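Local coordinates for protein endo-1,4-b-d-mannanase (Trichoderma reesei, PDB 1QNR) that hydrolyses internal beta-1,4-mannosidic linkages in mannan, as a fungal endo-mannanase of glycoside hydrolase family 5, at residues Leu235-Asp245 with Lys270-Gln280. Sequence-based numbering, arbitrary orientation. Where two conformers were deposited one is given.
Sequences LDFGTFHLYPD and KPCVFEEYGAQ
The carbonyl oxygen of L235 accepts a hydrogen bond from NZ of K270 at 2.8 Å; the lysine chain, extended beyond CG, runs past D236 O. F237 CE1 lies 3.7 Å from V273 CG2. Backbone hydrogen bonds join G238 N to P271 O, V273 N to G238 O and F240 N to V273 O, evidence of parallel pairing, with strand axes 18° apart. With 17 helical residues in the intervening 24, this is a beta-alpha-beta crossover between adjacent TIM-barrel strands, whose C-terminal ends carry the active site in family 5. The F240 ring receives CA of F274 over one face, 4.2 Å from its centroid, while SG of C272, disulfide-bonded to C265, sits at its edge. H241 shares the T239 face: NE2 donates to OE1 of E275 at 2.7 Å, nearly straight (173°), in the imidazole plane and onto the anti lone pair. CG of E276 makes a CH-pi contact over one imidazole face, 3.6 Å from its centroid, and ND1 is hydrogen-bonded to E169. With only the methyl of an alanine here, E275 OE1 would probably lose this donor and a gap would open beside E276. Y243, its side chain near a bound beta-D-mannopyranose, gives OH to OE1 of E276 at 2.7 Å, on the anti side but 29° out of the carboxylate plane. OD2 of D245 accepts Q280 N at 2.8 Å, and a water links that oxygen to G278 O.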
# COMPACT_ATOMS: atom_id res chain seq x y z
N LEU A 235 -8.64 -2.09 -12.62
CA LEU A 235 -7.36 -2.07 -11.84
C LEU A 235 -6.28 -1.82 -12.87
O LEU A 235 -6.12 -2.53 -13.89
CB LEU A 235 -7.13 -3.39 -11.06
CG LEU A 235 -8.19 -3.69 -10.00
CD1 LEU A 235 -7.91 -5.08 -9.37
CD2 LEU A 235 -8.27 -2.67 -8.87
N ASP A 236 -5.37 -0.86 -12.64
CA ASP A 236 -4.40 -0.42 -13.62
C ASP A 236 -3.06 -1.13 -13.56
O ASP A 236 -2.30 -1.17 -14.52
CB ASP A 236 -4.19 1.14 -13.49
CG ASP A 236 -5.45 1.88 -13.76
OD1 ASP A 236 -5.97 1.78 -14.91
OD2 ASP A 236 -6.01 2.54 -12.87
N PHE A 237 -2.72 -1.70 -12.39
CA PHE A 237 -1.43 -2.42 -12.21
C PHE A 237 -1.57 -3.43 -11.07
O PHE A 237 -2.50 -3.28 -10.26
CB PHE A 237 -0.24 -1.44 -11.96
CG PHE A 237 -0.39 -0.60 -10.71
CD1 PHE A 237 0.20 -1.05 -9.52
CD2 PHE A 237 -0.96 0.67 -10.75
CE1 PHE A 237 0.15 -0.25 -8.35
CE2 PHE A 237 -1.01 1.49 -9.61
CZ PHE A 237 -0.44 1.03 -8.40
N GLY A 238 -0.65 -4.41 -11.01
CA GLY A 238 -0.71 -5.43 -9.96
C GLY A 238 0.21 -5.08 -8.78
O GLY A 238 1.22 -4.35 -8.96
N THR A 239 -0.12 -5.58 -7.58
CA THR A 239 0.74 -5.46 -6.40
C THR A 239 1.06 -6.84 -5.85
O THR A 239 0.23 -7.78 -5.89
CB THR A 239 0.03 -4.67 -5.23
OG1 THR A 239 -1.29 -5.21 -4.98
CG2 THR A 239 -0.11 -3.18 -5.62
N PHE A 240 2.28 -6.99 -5.28
CA PHE A 240 2.57 -8.23 -4.52
C PHE A 240 3.56 -7.91 -3.39
O PHE A 240 4.28 -6.90 -3.46
CB PHE A 240 3.09 -9.41 -5.35
CG PHE A 240 4.40 -9.15 -6.05
CD1 PHE A 240 4.45 -8.54 -7.28
CD2 PHE A 240 5.59 -9.53 -5.45
CE1 PHE A 240 5.65 -8.30 -8.00
CE2 PHE A 240 6.85 -9.29 -6.13
CZ PHE A 240 6.83 -8.68 -7.41
N HIS A 241 3.49 -8.68 -2.29
CA HIS A 241 4.32 -8.48 -1.09
C HIS A 241 5.20 -9.75 -0.85
O HIS A 241 4.99 -10.69 -1.57
CB HIS A 241 3.41 -8.24 0.15
CG HIS A 241 2.49 -7.02 0.03
ND1 HIS A 241 1.57 -6.69 1.02
CD2 HIS A 241 2.27 -6.08 -0.92
CE1 HIS A 241 0.92 -5.58 0.73
NE2 HIS A 241 1.30 -5.20 -0.50
N LEU A 242 6.18 -9.64 0.09
CA LEU A 242 7.07 -10.83 0.21
C LEU A 242 7.64 -10.86 1.66
O LEU A 242 8.42 -10.00 2.09
CB LEU A 242 8.24 -10.76 -0.75
CG LEU A 242 9.40 -11.79 -0.61
CD1 LEU A 242 8.84 -13.23 -0.80
CD2 LEU A 242 10.49 -11.51 -1.67
N TYR A 243 7.28 -11.96 2.37
CA TYR A 243 7.75 -12.15 3.76
C TYR A 243 8.02 -13.63 4.06
O TYR A 243 7.21 -14.32 4.66
CB TYR A 243 6.69 -11.63 4.75
CG TYR A 243 6.50 -10.08 4.74
CD1 TYR A 243 7.41 -9.27 5.36
CD2 TYR A 243 5.42 -9.56 4.06
CE1 TYR A 243 7.24 -7.88 5.33
CE2 TYR A 243 5.24 -8.17 3.96
CZ TYR A 243 6.12 -7.37 4.64
OH TYR A 243 5.95 -5.97 4.70
N PRO A 244 9.20 -14.10 3.59
CA PRO A 244 9.57 -15.52 3.84
C PRO A 244 9.51 -15.92 5.32
O PRO A 244 9.09 -17.08 5.61
CB PRO A 244 10.98 -15.60 3.29
CG PRO A 244 11.03 -14.54 2.20
CD PRO A 244 10.24 -13.39 2.84
N ASP A 245 9.87 -15.05 6.26
CA ASP A 245 9.77 -15.41 7.69
C ASP A 245 8.37 -15.69 8.17
O ASP A 245 8.24 -16.47 9.12
CB ASP A 245 10.33 -14.30 8.62
CG ASP A 245 11.77 -13.95 8.33
OD1 ASP A 245 12.58 -14.85 8.53
OD2 ASP A 245 12.02 -12.81 7.90
N LYS A 270 0.16 -5.07 -18.17
CA LYS A 270 0.27 -4.01 -17.13
C LYS A 270 1.54 -4.13 -16.30
O LYS A 270 2.16 -5.21 -16.27
CB LYS A 270 -0.91 -4.26 -16.12
CG LYS A 270 -2.27 -4.14 -16.82
CD LYS A 270 -3.43 -4.46 -15.79
CE LYS A 270 -4.74 -4.46 -16.55
NZ LYS A 270 -5.96 -4.66 -15.74
N PRO A 271 2.00 -3.06 -15.66
CA PRO A 271 3.14 -3.15 -14.72
C PRO A 271 2.73 -3.83 -13.42
O PRO A 271 1.54 -3.86 -13.04
CB PRO A 271 3.49 -1.67 -14.40
CG PRO A 271 2.50 -0.84 -15.17
CD PRO A 271 1.39 -1.70 -15.70
N CYS A 272 3.76 -4.39 -12.75
CA CYS A 272 3.62 -4.84 -11.37
C CYS A 272 4.45 -3.93 -10.46
O CYS A 272 5.50 -3.36 -10.83
CB CYS A 272 4.34 -6.19 -11.20
SG CYS A 272 3.32 -7.69 -11.04
N VAL A 273 3.96 -3.73 -9.20
CA VAL A 273 4.71 -3.04 -8.13
C VAL A 273 4.99 -4.05 -7.00
O VAL A 273 4.06 -4.69 -6.46
CB VAL A 273 3.95 -1.81 -7.55
CG1 VAL A 273 4.70 -1.15 -6.36
CG2 VAL A 273 3.76 -0.75 -8.65
N PHE A 274 6.28 -4.19 -6.70
CA PHE A 274 6.77 -5.05 -5.60
C PHE A 274 6.60 -4.18 -4.32
O PHE A 274 7.51 -3.39 -3.98
CB PHE A 274 8.21 -5.44 -5.90
CG PHE A 274 9.01 -6.29 -4.97
CD1 PHE A 274 8.35 -7.10 -4.03
CD2 PHE A 274 10.40 -6.32 -5.03
CE1 PHE A 274 9.14 -7.94 -3.21
CE2 PHE A 274 11.19 -7.12 -4.19
CZ PHE A 274 10.53 -7.95 -3.30
N GLU A 275 5.41 -4.22 -3.73
CA GLU A 275 4.92 -3.14 -2.84
C GLU A 275 5.31 -3.24 -1.38
O GLU A 275 5.27 -2.20 -0.69
CB GLU A 275 3.37 -3.12 -2.99
CG GLU A 275 2.66 -2.01 -2.18
CD GLU A 275 1.14 -2.05 -2.37
OE1 GLU A 275 0.50 -3.06 -2.01
OE2 GLU A 275 0.62 -0.96 -2.81
N GLU A 276 5.66 -4.44 -0.89
CA GLU A 276 6.22 -4.60 0.45
C GLU A 276 7.21 -5.75 0.46
O GLU A 276 6.90 -6.77 -0.21
CB GLU A 276 5.17 -4.95 1.54
CG GLU A 276 4.05 -3.93 1.82
CD GLU A 276 3.17 -4.37 2.94
OE1 GLU A 276 3.52 -5.34 3.69
OE2 GLU A 276 2.05 -3.82 3.16
N TYR A 277 8.28 -5.69 1.24
CA TYR A 277 9.15 -6.87 1.42
C TYR A 277 10.05 -6.63 2.64
O TYR A 277 10.40 -5.48 2.96
CB TYR A 277 10.01 -7.16 0.18
CG TYR A 277 10.86 -6.02 -0.32
CD1 TYR A 277 12.18 -5.76 0.11
CD2 TYR A 277 10.40 -5.14 -1.33
CE1 TYR A 277 12.95 -4.74 -0.39
CE2 TYR A 277 11.16 -4.11 -1.84
CZ TYR A 277 12.45 -3.88 -1.38
OH TYR A 277 13.24 -2.83 -1.87
N GLY A 278 10.49 -7.73 3.25
CA GLY A 278 11.49 -7.59 4.34
C GLY A 278 12.02 -8.98 4.70
O GLY A 278 11.30 -9.99 4.57
N ALA A 279 13.21 -8.98 5.28
CA ALA A 279 13.84 -10.19 5.88
C ALA A 279 14.21 -9.84 7.30
O ALA A 279 14.91 -8.85 7.53
CB ALA A 279 15.08 -10.58 5.07
N GLN A 280 13.83 -10.69 8.29
CA GLN A 280 14.16 -10.32 9.69
C GLN A 280 15.66 -10.51 9.97
O GLN A 280 16.18 -9.74 10.81
CB GLN A 280 13.33 -11.20 10.66
CG GLN A 280 11.93 -10.60 10.75
CD GLN A 280 11.02 -11.19 11.80
OE1 GLN A 280 9.81 -11.39 11.60
NE2 GLN A 280 11.58 -11.49 12.96
O HOH W 1 10.11 -12.07 6.03